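Local atomic coordinates of tryptophane-5-halogenase (Microbispora sp. ATCC PTA-5024, PDB entry 5UAO), a protein that probably catalyses the flavin-dependent chlorination of a tryptophan at its 5-position in the lanthipeptide NAI-107, using bound FAD. Residues 521-524 against 529-532; 81-86 against 172-177. All coordinates share one frame; numbering follows the deposited sequence.

Interaction 1. Residues 521-524 against 529-532; sequences ELLS and WAGE
A chi1 of 173° swings the Leu522 branch away from its own backbone N and toward Trp529, whose CG stands between backbone N and carbonyl carbon (chi1 72°); the two settings allow Leu522 CD1 to come within 3.8 Å of Trp529 NE1, in an oblique approach. Leu522 CD1 also lies 3.9 Å from Ala530 CB. That same methyl of Ala530 sits over the centre of the indole, 3.6 Å above its plane, and meets the ring and the leucine branch at a corner where all three touch. The indole has a polar anchor as well, since NE1 donates to Met167 O. Backbone against backbone, the fit is closer: Gly531 CA makes a CA-H...O contact to Leu523 O at 3.3 Å, with an angle of 146° at the hydrogen. Leu522 O, 3.4 Å from Gly531 N, is not well aligned with it and is instead bonded by the hydroxyl of Ser528, which also accepts from Ala530 N. Gly531 occupies the N-cap position of helix 532-538, and the arrangement is that of a short helix-loop-helix connection, folded back on the last turn of helix 517-524.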
# COMPACT_ATOMS: atom_id res chain seq x y z
N GLU A 521 -18.20 13.89 22.64
CA GLU A 521 -18.33 14.41 21.25
C GLU A 521 -17.12 13.98 20.39
O GLU A 521 -17.27 13.71 19.20
CB GLU A 521 -18.55 15.92 21.21
CG GLU A 521 -17.31 16.75 21.45
CD GLU A 521 -17.56 18.26 21.38
OE1 GLU A 521 -18.74 18.65 21.34
OE2 GLU A 521 -16.56 19.03 21.39
N LEU A 522 -15.95 13.89 21.01
CA LEU A 522 -14.71 13.42 20.33
C LEU A 522 -14.91 12.01 19.78
O LEU A 522 -14.57 11.69 18.63
CB LEU A 522 -13.53 13.44 21.31
CG LEU A 522 -12.23 12.82 20.78
CD1 LEU A 522 -11.66 13.57 19.62
CD2 LEU A 522 -11.23 12.72 21.93
N LEU A 523 -15.51 11.16 20.59
CA LEU A 523 -15.69 9.75 20.20
C LEU A 523 -16.97 9.41 19.42
O LEU A 523 -17.01 8.42 18.72
CB LEU A 523 -15.52 8.87 21.42
CG LEU A 523 -14.10 9.01 22.03
CD1 LEU A 523 -14.10 8.50 23.47
CD2 LEU A 523 -13.06 8.30 21.25
N SER A 524 -17.99 10.25 19.49
CA SER A 524 -19.23 9.92 18.80
C SER A 524 -19.48 10.76 17.56
O SER A 524 -20.02 10.25 16.60
CB SER A 524 -20.40 10.11 19.75
OG SER A 524 -20.48 11.45 20.17
N TRP A 529 -12.32 13.39 14.05
CA TRP A 529 -11.28 12.50 13.57
C TRP A 529 -11.29 11.16 14.33
O TRP A 529 -10.80 10.18 13.81
CB TRP A 529 -9.91 13.16 13.66
CG TRP A 529 -9.40 13.30 15.07
CD1 TRP A 529 -9.56 14.37 15.85
CD2 TRP A 529 -8.66 12.33 15.83
NE1 TRP A 529 -8.94 14.19 17.06
CE2 TRP A 529 -8.41 12.92 17.10
CE3 TRP A 529 -8.15 11.06 15.57
CZ2 TRP A 529 -7.74 12.24 18.15
CZ3 TRP A 529 -7.40 10.37 16.63
CH2 TRP A 529 -7.19 10.99 17.88
N ALA A 530 -11.88 11.10 15.52
CA ALA A 530 -11.85 9.90 16.37
C ALA A 530 -13.27 9.37 16.61
O ALA A 530 -13.51 8.58 17.55
CB ALA A 530 -11.18 10.22 17.71
N GLY A 531 -14.22 9.84 15.78
CA GLY A 531 -15.59 9.43 15.91
C GLY A 531 -15.90 8.01 15.45
O GLY A 531 -15.11 7.34 14.77
N GLU A 532 -17.07 7.57 15.88
CA GLU A 532 -17.62 6.24 15.62
C GLU A 532 -17.45 5.82 14.19
O GLU A 532 -17.00 4.74 13.89
CB GLU A 532 -19.12 6.29 15.96
CG GLU A 532 -19.63 5.05 16.65
CD GLU A 532 -21.14 4.99 16.63
OE1 GLU A 532 -21.79 6.06 16.80
OE2 GLU A 532 -21.67 3.86 16.44

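Interaction 2. Residues 81-86 against 172-177; sequences FLHHYL and FAYHMD
Helix 76-85 ends here in a wider pi-type turn, Leu86 N bonding Phe81 O at 3.0 Å, and its side chains meet strand 173-175 across a CA-CA separation of 10.6 Å between Leu82 and Tyr174. The contact is helix-on-strand packing within the tryptophan halogenase fold, the strand belonging to a two-stranded antiparallel sheet with 100-102. Leu82 and Tyr174 approach obliquely: CD1 of the leucine touches the phenol rim at CD2, 4.0 Å away, and also lies 4.3 Å from Met176 SD. His83, with CG anti to its carbonyl carbon (chi1 -59°), sends its imidazole toward the strand, where the two rings meet edge against edge, planes 81° apart. Phe93 of helix 90-97 packs against both rings. The imidazole is gripped at both nitrogens, since ND1 is hydrogen-bonded to Ile88 O, which should limit its rotation. A phenylalanine in place of Tyr174 would probably leave His83 NE2 without its hydroxyl mate in a buried setting. The hydroxyl and imidazole meet near both ring planes: His83 NE2 and Tyr174 OH are 2.7 Å apart in a hydrogen bond of 161°, in which either could be the donor.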
# COMPACT_ATOMS: atom_id res chain seq x y z
N PHE A 81 -7.92 3.34 19.53
CA PHE A 81 -7.73 2.00 20.05
C PHE A 81 -8.20 1.82 21.49
O PHE A 81 -9.00 0.93 21.81
CB PHE A 81 -6.24 1.60 19.88
CG PHE A 81 -5.96 0.19 20.28
CD1 PHE A 81 -6.08 -0.83 19.38
CD2 PHE A 81 -5.50 -0.08 21.53
CE1 PHE A 81 -5.85 -2.15 19.79
CE2 PHE A 81 -5.27 -1.36 21.94
CZ PHE A 81 -5.42 -2.40 21.06
N LEU A 82 -7.78 2.73 22.35
CA LEU A 82 -8.15 2.61 23.74
C LEU A 82 -9.67 2.69 23.89
O LEU A 82 -10.28 1.84 24.56
CB LEU A 82 -7.46 3.67 24.63
CG LEU A 82 -5.92 3.52 24.76
CD1 LEU A 82 -5.32 4.81 25.32
CD2 LEU A 82 -5.51 2.30 25.59
N HIS A 83 -10.27 3.73 23.32
CA HIS A 83 -11.63 3.98 23.62
C HIS A 83 -12.62 3.13 22.77
O HIS A 83 -13.67 2.70 23.31
CB HIS A 83 -11.95 5.45 23.59
CG HIS A 83 -11.14 6.29 24.55
ND1 HIS A 83 -11.05 6.01 25.90
CD2 HIS A 83 -10.32 7.34 24.32
CE1 HIS A 83 -10.21 6.88 26.46
NE2 HIS A 83 -9.78 7.72 25.53
N HIS A 84 -12.34 2.94 21.49
CA HIS A 84 -13.24 2.25 20.61
C HIS A 84 -12.96 0.76 20.66
O HIS A 84 -13.84 -0.01 21.00
CB HIS A 84 -13.19 2.76 19.18
CG HIS A 84 -13.84 4.08 18.98
ND1 HIS A 84 -15.17 4.30 19.25
CD2 HIS A 84 -13.34 5.27 18.54
CE1 HIS A 84 -15.48 5.57 18.98
NE2 HIS A 84 -14.39 6.17 18.53
N TYR A 85 -11.73 0.34 20.42
CA TYR A 85 -11.45 -1.07 20.30
C TYR A 85 -11.56 -1.74 21.64
O TYR A 85 -12.16 -2.84 21.75
CB TYR A 85 -10.07 -1.29 19.74
CG TYR A 85 -9.81 -2.67 19.19
CD1 TYR A 85 -10.25 -3.01 17.91
CD2 TYR A 85 -9.01 -3.57 19.87
CE1 TYR A 85 -9.96 -4.25 17.35
CE2 TYR A 85 -8.72 -4.80 19.36
CZ TYR A 85 -9.21 -5.15 18.11
OH TYR A 85 -8.92 -6.37 17.62
N LEU A 86 -10.99 -1.12 22.67
CA LEU A 86 -11.04 -1.76 23.99
C LEU A 86 -12.26 -1.26 24.83
O LEU A 86 -12.45 -1.76 25.95
CB LEU A 86 -9.76 -1.59 24.79
CG LEU A 86 -8.41 -2.12 24.21
CD1 LEU A 86 -7.38 -1.88 25.28
CD2 LEU A 86 -8.44 -3.58 23.86
N PHE A 172 -4.70 14.17 17.92
CA PHE A 172 -3.78 14.36 19.07
C PHE A 172 -3.67 13.04 19.81
O PHE A 172 -4.49 12.11 19.62
CB PHE A 172 -4.27 15.50 20.01
CG PHE A 172 -5.52 15.09 20.82
CD1 PHE A 172 -6.81 15.21 20.27
CD2 PHE A 172 -5.38 14.49 22.06
CE1 PHE A 172 -7.92 14.75 20.96
CE2 PHE A 172 -6.49 14.06 22.80
CZ PHE A 172 -7.77 14.20 22.24
N ALA A 173 -2.70 12.97 20.72
CA ALA A 173 -2.41 11.73 21.43
C ALA A 173 -2.26 12.03 22.90
O ALA A 173 -2.48 13.16 23.37
CB ALA A 173 -1.16 11.10 20.88
N TYR A 174 -2.02 10.96 23.66
CA TYR A 174 -1.86 11.08 25.08
C TYR A 174 -0.41 10.93 25.50
O TYR A 174 0.38 10.14 24.92
CB TYR A 174 -2.63 9.99 25.80
CG TYR A 174 -4.16 10.01 25.65
CD1 TYR A 174 -4.88 11.18 25.78
CD2 TYR A 174 -4.87 8.82 25.51
CE1 TYR A 174 -6.26 11.18 25.67
CE2 TYR A 174 -6.28 8.80 25.45
CZ TYR A 174 -6.96 10.00 25.52
OH TYR A 174 -8.36 10.00 25.47
N HIS A 175 -0.11 11.58 26.59
CA HIS A 175 1.02 11.15 27.46
C HIS A 175 0.40 10.54 28.73
O HIS A 175 -0.56 11.12 29.34
CB HIS A 175 1.89 12.32 27.89
CG HIS A 175 2.48 13.14 26.80
ND1 HIS A 175 2.23 14.49 26.68
CD2 HIS A 175 3.42 12.86 25.86
CE1 HIS A 175 2.90 14.98 25.65
NE2 HIS A 175 3.66 14.02 25.17
N MET A 176 0.92 9.39 29.14
CA MET A 176 0.33 8.56 30.22
C MET A 176 1.43 8.04 31.16
O MET A 176 2.36 7.33 30.73
CB MET A 176 -0.44 7.37 29.65
CG MET A 176 -1.52 7.75 28.66
SD MET A 176 -2.12 6.35 27.72
CE MET A 176 -0.68 5.95 26.75
N ASP A 177 1.33 8.42 32.42
CA ASP A 177 2.14 7.84 33.46
C ASP A 177 2.03 6.35 33.46
O ASP A 177 0.94 5.79 33.55
CB ASP A 177 1.69 8.37 34.83
CG ASP A 177 2.50 7.81 35.95
OD1 ASP A 177 3.57 8.42 36.16
OD2 ASP A 177 2.10 6.79 36.60

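In the fold
Interaction 2 joins residues 86 apart at their closest ends and closes before interaction 1 opens near the C-terminus, so the two come in series along the chain. Their centres are 13 Å apart, and helix 76-85 links them: His83 serves the strand contact, while neighbouring His84 probably donates from NE2 to Ala530 O, 2.8 Å away. Leu523 CD1 packs on His83 CB at 3.7 Å, and Trp529 CH2 lies 3.4 Å from Phe172 O. The end of helix 517-524 and the loop after it thereby rest on helix 76-85 and on Phe172. Interaction 2 is centred about 11 Å from the centre of the chain and interaction 1 about 20 Å. The Met176 side chain is about 7 Å from FAD.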